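Local coordinates for 2,3-dihydroxybenzoate-AMP ligase (Mycobacterium smegmatis, PDB 5KEI), which belongs to the adenylate-forming (ANL) family of AMP-binding enzymes, in which a large N-terminal portion is followed by a small C-terminal domain, at residues K498-L512 and S528-P540. Numbering follows the deposited sequence.
Sequences KICAVVVFNGPPVSL and SRPDALVPMPSLP
Leu533 packs against Val503 and the edge of Phe505, a worked case of a strand residue covered by the chain that turns back over it. A chi1 of 167° swings CG to the carbonyl side of the residue. CD1 lies 3.6 Å from Val503 CG2; CD2 reaches the in-plane edge of the Phe505 ring, 4.0 Å from CZ. Pro535 meets the same edge through CG, 3.6 Å from Phe505 CE2. One face of this ring is covered by Val503 CG1 and the opposite face by Pro509 CA, which probably limits its tilt. Leu512 slides past Leu533 in the reverse direction, its CD1 3.8 Å from Leu533 CB. The other face of the sheet is lined by Cys500, Ala532, Val502 and Val534, and beyond the paired residues Met536 SD packs 3.5 Å from Val502 CG1, the methyl that Leu539 CD2 also touches.

Between the two layers of side chains the strands pair in parallel, Ala501 and Val503 each donating an N-H to, and accepting one from, strand 532-535 or the residue just after it. At the start of the pairing a carboxylate stands in for a carbonyl: Asp531 OD2 takes the N-H of Ile499 (2.7 Å, 161°) nearly along its own C-O axis, and Asp531 N returns a bond to Ile499 O. Arg462 forms a salt bridge with OD1, so both carboxylate oxygens are engaged and the group's rotation is probably fixed.

Helix 512-521, where Leu515 and Leu519 touch Leu533 and Pro530 respectively, connects the two strands, and strand 482-492 flanks 498-505 antiparallel. The whole is a beta-alpha-beta crossover within the small C-terminal domain of an ANL-family enzyme.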
ATOM      1  N   LYS A 498       9.548  19.861 -28.080  1.00 36.49           N
ATOM      2  CA  LYS A 498       8.126  19.586 -28.198  1.00 39.81           C
ATOM      3  C   LYS A 498       7.817  18.210 -27.616  1.00 42.01           C
ATOM      4  O   LYS A 498       8.709  17.357 -27.465  1.00 35.48           O
ATOM      5  CB  LYS A 498       7.652  19.680 -29.651  1.00 39.35           C
ATOM      6  CG  LYS A 498       8.393  18.804 -30.626  1.00 39.68           C
ATOM      7  CD  LYS A 498       7.712  18.856 -31.986  1.00 40.75           C
ATOM      8  CE  LYS A 498       8.480  18.050 -33.021  1.00 49.11           C
ATOM      9  NZ  LYS A 498       7.839  18.100 -34.369  1.00 63.62           N
ATOM     10  N   ILE A 499       6.543  18.011 -27.286  1.00 37.75           N
ATOM     11  CA  ILE A 499       6.080  16.765 -26.698  1.00 40.13           C
ATOM     12  C   ILE A 499       5.507  15.785 -27.751  1.00 38.96           C
ATOM     13  O   ILE A 499       4.445  16.015 -28.326  1.00 36.09           O
ATOM     14  CB  ILE A 499       5.013  17.043 -25.617  1.00 37.78           C
ATOM     15  CG1 ILE A 499       5.606  17.866 -24.459  1.00 38.40           C
ATOM     16  CG2 ILE A 499       4.450  15.739 -25.101  1.00 38.01           C
ATOM     17  CD1 ILE A 499       4.559  18.367 -23.458  1.00 34.28           C
ATOM     18  N   CYS A 500       6.211  14.685 -27.998  1.00 40.84           N
ATOM     19  CA  CYS A 500       5.659  13.659 -28.869  1.00 37.94           C
ATOM     20  C   CYS A 500       5.120  12.462 -28.087  1.00 38.46           C
ATOM     21  O   CYS A 500       5.871  11.758 -27.390  1.00 37.52           O
ATOM     22  CB  CYS A 500       6.696  13.184 -29.877  1.00 37.89           C
ATOM     23  SG  CYS A 500       5.906  12.298 -31.222  1.00 64.93           S
ATOM     24  N   ALA A 501       3.812  12.243 -28.206  1.00 35.32           N
ATOM     25  CA  ALA A 501       3.158  11.097 -27.578  1.00 38.89           C
ATOM     26  C   ALA A 501       3.198   9.897 -28.507  1.00 38.28           C
ATOM     27  O   ALA A 501       2.460   9.814 -29.489  1.00 37.31           O
ATOM     28  CB  ALA A 501       1.718  11.419 -27.187  1.00 31.95           C
ATOM     29  N   VAL A 502       4.100   8.984 -28.186  1.00 39.63           N
ATOM     30  CA  VAL A 502       4.196   7.712 -28.860  1.00 42.01           C
ATOM     31  C   VAL A 502       3.313   6.698 -28.125  1.00 41.94           C
ATOM     32  O   VAL A 502       3.569   6.344 -26.978  1.00 39.63           O
ATOM     33  CB  VAL A 502       5.659   7.227 -28.922  1.00 42.37           C
ATOM     34  CG1 VAL A 502       5.767   6.035 -29.842  1.00 43.24           C
ATOM     35  CG2 VAL A 502       6.546   8.347 -29.404  1.00 32.78           C
ATOM     36  N   VAL A 503       2.274   6.230 -28.801  1.00 42.27           N
ATOM     37  CA  VAL A 503       1.231   5.456 -28.156  1.00 41.37           C
ATOM     38  C   VAL A 503       1.033   4.070 -28.789  1.00 44.20           C
ATOM     39  O   VAL A 503       1.060   3.932 -30.012  1.00 41.53           O
ATOM     40  CB  VAL A 503      -0.106   6.240 -28.212  1.00 45.33           C
ATOM     41  CG1 VAL A 503      -1.302   5.359 -27.781  1.00 44.88           C
ATOM     42  CG2 VAL A 503      -0.010   7.506 -27.381  1.00 35.19           C
ATOM     43  N   VAL A 504       0.838   3.049 -27.955  1.00 44.59           N
ATOM     44  CA  VAL A 504       0.332   1.760 -28.427  1.00 40.92           C
ATOM     45  C   VAL A 504      -1.170   1.697 -28.191  1.00 42.15           C
ATOM     46  O   VAL A 504      -1.618   1.676 -27.043  1.00 42.85           O
ATOM     47  CB  VAL A 504       1.002   0.582 -27.722  1.00 41.79           C
ATOM     48  CG1 VAL A 504       0.360  -0.745 -28.157  1.00 42.15           C
ATOM     49  CG2 VAL A 504       2.487   0.593 -27.993  1.00 43.79           C
ATOM     50  N   PHE A 505      -1.944   1.670 -29.273  1.00 42.41           N
ATOM     51  CA  PHE A 505      -3.398   1.700 -29.164  1.00 42.87           C
ATOM     52  C   PHE A 505      -3.997   0.339 -28.902  1.00 47.05           C
ATOM     53  O   PHE A 505      -3.443  -0.699 -29.288  1.00 46.97           O
ATOM     54  CB  PHE A 505      -4.039   2.264 -30.428  1.00 52.12           C
ATOM     55  CG  PHE A 505      -3.926   3.750 -30.556  1.00 52.06           C
ATOM     56  CD1 PHE A 505      -4.661   4.583 -29.734  1.00 48.88           C
ATOM     57  CD2 PHE A 505      -3.106   4.318 -31.525  1.00 55.12           C
ATOM     58  CE1 PHE A 505      -4.572   5.956 -29.862  1.00 52.23           C
ATOM     59  CE2 PHE A 505      -3.009   5.687 -31.658  1.00 50.06           C
ATOM     60  CZ  PHE A 505      -3.746   6.507 -30.824  1.00 53.37           C
ATOM     61  N   ASN A 506      -5.159   0.355 -28.262  1.00 52.89           N
ATOM     62  CA  ASN A 506      -5.890  -0.867 -27.968  1.00 54.10           C
ATOM     63  C   ASN A 506      -6.738  -1.326 -29.151  1.00 61.82           C
ATOM     64  O   ASN A 506      -6.405  -2.292 -29.841  1.00 63.12           O
ATOM     65  CB  ASN A 506      -6.776  -0.657 -26.756  1.00 52.24           C
ATOM     66  CG  ASN A 506      -6.672  -1.777 -25.787  1.00 53.46           C
ATOM     67  OD1 ASN A 506      -6.352  -2.909 -26.156  1.00 65.45           O
ATOM     68  ND2 ASN A 506      -6.941  -1.486 -24.533  1.00 60.24           N
ATOM     69  N   GLY A 507      -7.843  -0.624 -29.375  1.00 61.36           N
ATOM     70  CA  GLY A 507      -8.647  -0.839 -30.561  1.00 63.41           C
ATOM     71  C   GLY A 507      -8.198   0.108 -31.658  1.00 71.79           C
ATOM     72  O   GLY A 507      -6.993   0.336 -31.832  1.00 68.81           O
ATOM     73  N   PRO A 508      -9.161   0.671 -32.406  1.00 72.68           N
ATOM     74  CA  PRO A 508      -8.840   1.613 -33.483  1.00 74.78           C
ATOM     75  C   PRO A 508      -8.201   2.880 -32.919  1.00 72.18           C
ATOM     76  O   PRO A 508      -8.598   3.318 -31.834  1.00 73.48           O
ATOM     77  CB  PRO A 508     -10.208   1.915 -34.116  1.00 75.97           C
ATOM     78  CG  PRO A 508     -11.109   0.815 -33.654  1.00 73.55           C
ATOM     79  CD  PRO A 508     -10.614   0.457 -32.284  1.00 70.85           C
ATOM     80  N   PRO A 509      -7.221   3.457 -33.638  1.00 65.51           N
ATOM     81  CA  PRO A 509      -6.519   4.610 -33.076  1.00 59.75           C
ATOM     82  C   PRO A 509      -7.426   5.818 -32.884  1.00 58.19           C
ATOM     83  O   PRO A 509      -8.541   5.888 -33.399  1.00 59.22           O
ATOM     84  CB  PRO A 509      -5.418   4.890 -34.106  1.00 58.57           C
ATOM     85  CG  PRO A 509      -5.888   4.263 -35.350  1.00 60.03           C
ATOM     86  CD  PRO A 509      -6.662   3.059 -34.940  1.00 59.25           C
ATOM     87  N   VAL A 510      -6.926   6.761 -32.103  1.00 60.01           N
ATOM     88  CA  VAL A 510      -7.667   7.942 -31.716  1.00 52.26           C
ATOM     89  C   VAL A 510      -6.841   9.145 -32.155  1.00 49.66           C
ATOM     90  O   VAL A 510      -5.618   9.092 -32.117  1.00 51.51           O
ATOM     91  CB  VAL A 510      -7.942   7.922 -30.189  1.00 53.91           C
ATOM     92  CG1 VAL A 510      -7.902   9.299 -29.586  1.00 53.18           C
ATOM     93  CG2 VAL A 510      -9.268   7.215 -29.893  1.00 55.10           C
ATOM     94  N   SER A 511      -7.495  10.211 -32.605  1.00 49.93           N
ATOM     95  CA  SER A 511      -6.771  11.393 -33.080  1.00 47.31           C
ATOM     96  C   SER A 511      -6.213  12.222 -31.926  1.00 44.71           C
ATOM     97  O   SER A 511      -6.668  12.100 -30.790  1.00 43.99           O
ATOM     98  CB  SER A 511      -7.677  12.267 -33.944  1.00 46.40           C
ATOM     99  OG  SER A 511      -8.635  12.940 -33.148  1.00 49.57           O
ATOM    100  N   LEU A 512      -5.236  13.071 -32.228  1.00 42.92           N
ATOM    101  CA  LEU A 512      -4.621  13.910 -31.213  1.00 38.95           C
ATOM    102  C   LEU A 512      -5.673  14.788 -30.547  1.00 42.81           C
ATOM    103  O   LEU A 512      -5.624  15.030 -29.343  1.00 42.18           O
ATOM    104  CB  LEU A 512      -3.517  14.774 -31.822  1.00 42.18           C
ATOM    105  CG  LEU A 512      -2.713  15.669 -30.866  1.00 46.49           C
ATOM    106  CD1 LEU A 512      -1.778  14.828 -29.994  1.00 43.88           C
ATOM    107  CD2 LEU A 512      -1.933  16.764 -31.606  1.00 39.19           C
ATOM    108  N   SER A 528       0.845  21.487 -21.509  1.00 41.76           N
ATOM    109  CA  SER A 528       1.386  20.175 -21.188  1.00 46.07           C
ATOM    110  C   SER A 528       0.747  19.081 -22.033  1.00 45.53           C
ATOM    111  O   SER A 528       0.823  17.902 -21.689  1.00 43.51           O
ATOM    112  CB  SER A 528       1.196  19.856 -19.700  1.00 46.21           C
ATOM    113  OG  SER A 528       2.057  20.632 -18.890  1.00 51.86           O
ATOM    114  N   ARG A 529       0.108  19.461 -23.132  1.00 43.42           N
ATOM    115  CA  ARG A 529      -0.502  18.466 -23.995  1.00 42.27           C
ATOM    116  C   ARG A 529       0.451  18.151 -25.133  1.00 39.61           C
ATOM    117  O   ARG A 529       1.248  19.005 -25.518  1.00 38.27           O
ATOM    118  CB  ARG A 529      -1.850  18.956 -24.500  1.00 41.35           C
ATOM    119  CG  ARG A 529      -2.825  19.264 -23.383  1.00 41.54           C
ATOM    120  CD  ARG A 529      -4.178  19.646 -23.941  1.00 44.64           C
ATOM    121  NE  ARG A 529      -4.998  20.304 -22.935  1.00 47.83           N
ATOM    122  CZ  ARG A 529      -5.941  21.192 -23.215  1.00 48.97           C
ATOM    123  NH1 ARG A 529      -6.180  21.523 -24.478  1.00 50.12           N
ATOM    124  NH2 ARG A 529      -6.638  21.748 -22.233  1.00 47.57           N
ATOM    125  N   PRO A 530       0.407  16.911 -25.651  1.00 36.77           N
ATOM    126  CA  PRO A 530       1.381  16.527 -26.683  1.00 42.24           C
ATOM    127  C   PRO A 530       1.172  17.321 -27.969  1.00 39.58           C
ATOM    128  O   PRO A 530       0.023  17.554 -28.337  1.00 40.80           O
ATOM    129  CB  PRO A 530       1.094  15.033 -26.924  1.00 35.63           C
ATOM    130  CG  PRO A 530       0.125  14.621 -25.889  1.00 34.28           C
ATOM    131  CD  PRO A 530      -0.588  15.856 -25.421  1.00 36.75           C
ATOM    132  N   ASP A 531       2.255  17.718 -28.628  1.00 35.35           N
ATOM    133  CA  ASP A 531       2.168  18.426 -29.898  1.00 36.76           C
ATOM    134  C   ASP A 531       1.911  17.453 -31.058  1.00 41.32           C
ATOM    135  O   ASP A 531       1.363  17.835 -32.104  1.00 35.58           O
ATOM    136  CB  ASP A 531       3.450  19.227 -30.164  1.00 35.40           C
ATOM    137  CG  ASP A 531       3.820  20.150 -29.014  1.00 37.43           C
ATOM    138  OD1 ASP A 531       3.189  21.226 -28.875  1.00 31.97           O
ATOM    139  OD2 ASP A 531       4.754  19.795 -28.253  1.00 41.19           O
ATOM    140  N   ALA A 532       2.311  16.197 -30.877  1.00 42.48           N
ATOM    141  CA  ALA A 532       2.166  15.203 -31.941  1.00 38.39           C
ATOM    142  C   ALA A 532       1.860  13.829 -31.375  1.00 39.72           C
ATOM    143  O   ALA A 532       2.236  13.508 -30.252  1.00 41.81           O
ATOM    144  CB  ALA A 532       3.417  15.155 -32.796  1.00 41.88           C
ATOM    145  N   LEU A 533       1.166  13.019 -32.161  1.00 46.58           N
ATOM    146  CA  LEU A 533       0.789  11.680 -31.733  1.00 40.96           C
ATOM    147  C   LEU A 533       1.323  10.654 -32.725  1.00 45.60           C
ATOM    148  O   LEU A 533       1.102  10.787 -33.927  1.00 47.46           O
ATOM    149  CB  LEU A 533      -0.726  11.582 -31.612  1.00 38.87           C
ATOM    150  CG  LEU A 533      -1.308  10.183 -31.477  1.00 46.41           C
ATOM    151  CD1 LEU A 533      -1.031   9.626 -30.086  1.00 40.39           C
ATOM    152  CD2 LEU A 533      -2.788  10.234 -31.766  1.00 45.23           C
ATOM    153  N   VAL A 534       2.044   9.645 -32.243  1.00 46.28           N
ATOM    154  CA  VAL A 534       2.621   8.643 -33.148  1.00 42.84           C
ATOM    155  C   VAL A 534       2.370   7.224 -32.636  1.00 45.38           C
ATOM    156  O   VAL A 534       2.845   6.855 -31.563  1.00 44.36           O
ATOM    157  CB  VAL A 534       4.140   8.869 -33.349  1.00 46.64           C
ATOM    158  CG1 VAL A 534       4.789   7.648 -33.950  1.00 43.62           C
ATOM    159  CG2 VAL A 534       4.394  10.088 -34.228  1.00 46.45           C
ATOM    160  N   PRO A 535       1.588   6.432 -33.393  1.00 45.44           N
ATOM    161  CA  PRO A 535       1.296   5.041 -33.023  1.00 49.09           C
ATOM    162  C   PRO A 535       2.430   4.065 -33.339  1.00 48.89           C
ATOM    163  O   PRO A 535       3.096   4.168 -34.365  1.00 50.58           O
ATOM    164  CB  PRO A 535       0.047   4.708 -33.856  1.00 44.86           C
ATOM    165  CG  PRO A 535      -0.507   6.038 -34.270  1.00 53.51           C
ATOM    166  CD  PRO A 535       0.692   6.907 -34.456  1.00 45.79           C
ATOM    167  N   MET A 536       2.646   3.118 -32.436  1.00 48.49           N
ATOM    168  CA  MET A 536       3.615   2.054 -32.651  1.00 49.13           C
ATOM    169  C   MET A 536       2.970   0.752 -32.208  1.00 46.73           C
ATOM    170  O   MET A 536       2.119   0.764 -31.323  1.00 48.10           O
ATOM    171  CB  MET A 536       4.920   2.317 -31.882  1.00 49.83           C
ATOM    172  CG  MET A 536       5.825   3.402 -32.477  1.00 47.19           C
ATOM    173  SD  MET A 536       7.424   3.481 -31.622  1.00 67.62           S
ATOM    174  CE  MET A 536       8.129   1.875 -32.001  1.00 62.84           C
ATOM    175  N   PRO A 537       3.342  -0.377 -32.839  1.00 53.00           N
ATOM    176  CA  PRO A 537       2.770  -1.664 -32.411  1.00 51.22           C
ATOM    177  C   PRO A 537       3.266  -2.075 -31.015  1.00 48.15           C
ATOM    178  O   PRO A 537       2.595  -2.846 -30.316  1.00 44.40           O
ATOM    179  CB  PRO A 537       3.246  -2.638 -33.491  1.00 43.56           C
ATOM    180  CG  PRO A 537       4.476  -2.003 -34.053  1.00 43.81           C
ATOM    181  CD  PRO A 537       4.226  -0.521 -34.008  1.00 49.39           C
ATOM    182  N   SER A 538       4.420  -1.540 -30.621  1.00 45.34           N
ATOM    183  CA  SER A 538       4.933  -1.696 -29.262  1.00 50.85           C
ATOM    184  C   SER A 538       6.027  -0.667 -28.966  1.00 46.40           C
ATOM    185  O   SER A 538       6.592  -0.060 -29.878  1.00 43.99           O
ATOM    186  CB  SER A 538       5.461  -3.118 -29.039  1.00 51.30           C
ATOM    187  OG  SER A 538       6.321  -3.515 -30.093  1.00 56.99           O
ATOM    188  N   LEU A 539       6.313  -0.463 -27.686  1.00 42.34           N
ATOM    189  CA  LEU A 539       7.349   0.480 -27.294  1.00 45.34           C
ATOM    190  C   LEU A 539       8.647  -0.247 -26.970  1.00 48.55           C
ATOM    191  O   LEU A 539       8.640  -1.276 -26.291  1.00 50.46           O
ATOM    192  CB  LEU A 539       6.895   1.319 -26.094  1.00 44.91           C
ATOM    193  CG  LEU A 539       5.643   2.183 -26.287  1.00 42.33           C
ATOM    194  CD1 LEU A 539       5.304   2.897 -24.994  1.00 40.05           C
ATOM    195  CD2 LEU A 539       5.830   3.180 -27.426  1.00 42.06           C
ATOM    196  N   PRO A 540       9.767   0.263 -27.494  1.00 46.66           N
ATOM    197  CA  PRO A 540      11.069  -0.262 -27.085  1.00 52.00           C
ATOM    198  C   PRO A 540      11.343  -0.039 -25.589  1.00 53.12           C
ATOM    199  O   PRO A 540      10.906   0.961 -25.010  1.00 47.72           O
ATOM    200  CB  PRO A 540      12.058   0.527 -27.954  1.00 55.14           C
ATOM    201  CG  PRO A 540      11.268   1.681 -28.519  1.00 48.87           C
ATOM    202  CD  PRO A 540       9.874   1.172 -28.644  1.00 45.32           C
TER